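Local coordinates for protein NLP/P60 (PDB 6B8C) that probably cleaves peptide bonds in peptidoglycan as a secreted NlpC/p60 endopeptidase, generating muropeptides that enhance host immunity, at residues 61-64 with 68-71. Residues are numbered along the deposited sequence; the frame is centred on the assembly and turned at random.
Sequences YVYL and GRDI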
loop_
_atom_site.group_PDB
_atom_site.type_symbol
_atom_site.label_atom_id
_atom_site.label_comp_id
_atom_site.label_asym_id
_atom_site.label_seq_id
_atom_site.Cartn_x
_atom_site.Cartn_y
_atom_site.Cartn_z
ATOM N N TYR A 61 5.575 4.598 -4.732
ATOM C CA TYR A 61 7.021 4.489 -4.878
ATOM C C TYR A 61 7.450 3.038 -5.045
ATOM O O TYR A 61 8.316 2.731 -5.873
ATOM C CB TYR A 61 7.711 5.121 -3.670
ATOM C CG TYR A 61 9.193 5.336 -3.866
ATOM C CD1 TYR A 61 10.121 4.434 -3.358
ATOM C CD2 TYR A 61 9.664 6.437 -4.573
ATOM C CE1 TYR A 61 11.477 4.628 -3.543
ATOM C CE2 TYR A 61 11.017 6.637 -4.766
ATOM C CZ TYR A 61 11.919 5.731 -4.250
ATOM O OH TYR A 61 13.269 5.932 -4.438
ATOM N N VAL A 62 6.859 2.133 -4.262
ATOM C CA VAL A 62 7.195 0.716 -4.387
ATOM C C VAL A 62 6.877 0.217 -5.793
ATOM O O VAL A 62 7.710 -0.423 -6.455
ATOM C CB VAL A 62 6.461 -0.106 -3.311
ATOM C CG1 VAL A 62 6.675 -1.591 -3.534
ATOM C CG2 VAL A 62 6.952 0.296 -1.927
ATOM N N TYR A 63 5.665 0.515 -6.277
ATOM C CA TYR A 63 5.291 0.041 -7.604
ATOM C C TYR A 63 6.110 0.708 -8.697
ATOM O O TYR A 63 6.388 0.084 -9.723
ATOM C CB TYR A 63 3.798 0.248 -7.836
ATOM C CG TYR A 63 3.014 -0.951 -7.385
ATOM C CD1 TYR A 63 2.633 -1.091 -6.061
ATOM C CD2 TYR A 63 2.698 -1.969 -8.275
ATOM C CE1 TYR A 63 1.934 -2.196 -5.638
ATOM C CE2 TYR A 63 1.999 -3.081 -7.861
ATOM C CZ TYR A 63 1.618 -3.188 -6.541
ATOM O OH TYR A 63 0.920 -4.293 -6.116
ATOM N N LEU A 64 6.521 1.958 -8.489
ATOM C CA LEU A 64 7.370 2.627 -9.464
ATOM C C LEU A 64 8.740 1.968 -9.538
ATOM O O LEU A 64 9.287 1.779 -10.631
ATOM C CB LEU A 64 7.494 4.104 -9.099
ATOM C CG LEU A 64 7.765 5.101 -10.219
ATOM C CD1 LEU A 64 7.147 4.620 -11.520
ATOM C CD2 LEU A 64 7.183 6.448 -9.823
ATOM N N GLY A 68 7.966 0.273 -12.803
ATOM C CA GLY A 68 8.177 1.427 -13.648
ATOM C C GLY A 68 6.929 2.202 -14.012
ATOM O O GLY A 68 7.044 3.300 -14.571
ATOM N N ARG A 69 5.745 1.673 -13.727
ATOM C CA ARG A 69 4.506 2.373 -14.028
ATOM C C ARG A 69 4.037 3.168 -12.814
ATOM O O ARG A 69 4.371 2.864 -11.666
ATOM C CB ARG A 69 3.423 1.392 -14.472
ATOM C CG ARG A 69 2.922 0.488 -13.370
ATOM C CD ARG A 69 2.646 -0.907 -13.899
ATOM N NE ARG A 69 1.256 -1.302 -13.697
ATOM C CZ ARG A 69 0.774 -1.770 -12.551
ATOM N NH1 ARG A 69 1.572 -1.895 -11.498
ATOM N NH2 ARG A 69 -0.505 -2.109 -12.457
ATOM N N ASP A 70 3.246 4.197 -13.089
ATOM C CA ASP A 70 2.835 5.177 -12.090
ATOM C C ASP A 70 1.354 4.972 -11.784
ATOM O O ASP A 70 0.487 5.507 -12.480
ATOM C CB ASP A 70 3.114 6.594 -12.590
ATOM C CG ASP A 70 3.171 7.617 -11.467
ATOM O OD1 ASP A 70 2.365 7.525 -10.524
ATOM O OD2 ASP A 70 4.031 8.519 -11.525
ATOM N N ILE A 71 1.067 4.200 -10.736
ATOM C CA ILE A 71 -0.279 4.160 -10.179
ATOM C C ILE A 71 -0.500 5.518 -9.527
ATOM O O ILE A 71 0.458 6.269 -9.321
ATOM C CB ILE A 71 -0.455 2.992 -9.190
ATOM C CG1 ILE A 71 0.312 3.248 -7.891
ATOM C CG2 ILE A 71 0.045 1.702 -9.813
ATOM C CD1 ILE A 71 0.157 2.133 -6.865
#
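Gly-68 N donates to Leu-64 O at 3.0 Å, an i to i-4 bond that carries the last helical turn to its end. A weak second bond runs from Gly-68 N to Tyr-63 O, 3.5 Å. Tyr-63 O also accepts from the hydroxyl of Thr-67. Gly-68, with phi 81°, is the first residue to leave helical geometry, and the chain turns out of the helix and folds back beside it.

The helix is 55-67 of the NlpC/p60 domain, and the returning residues start the loop that leads to strand 83-85. The family belongs to the papain-like peptidase clan CA, in which a helix of this kind packs against an antiparallel sheet. The contact is the C-terminal end of that helix.

The apolar contact is between Tyr-63 and Ile-71. Ile-71 CD1 approaches Tyr-63 CD1 obliquely at 4.1 Å. Both side chains also touch Leu-95 on strand 95-98, so this part of the contact reaches the central sheet.

A methyl group meets backbone oxygens at Leu-64. Its CG is anti to the backbone N (chi1 -153°). This puts Leu-64 CD1 against the returning backbone, 3.3 Å from Arg-69 O.

Among the polar side chains, Arg-69 bends at chi2 and chi3 and brings its guanidinium alongside the Tyr-63 ring. Arg-69 NH1 is 3.4 Å from Tyr-63 CD2, which lies at the edge of the guanidinium. The two planes are 56° apart, so the groups are not stacked. The Tyr-63 hydroxyl is hydrogen-bonded to Gly-93 O. Asp-70 OD2 lies 4.1 Å from Leu-64 CD2. Asp-70 OD2 also forms a salt bridge with Arg-60, one turn before Leu-64 on helix 55-67.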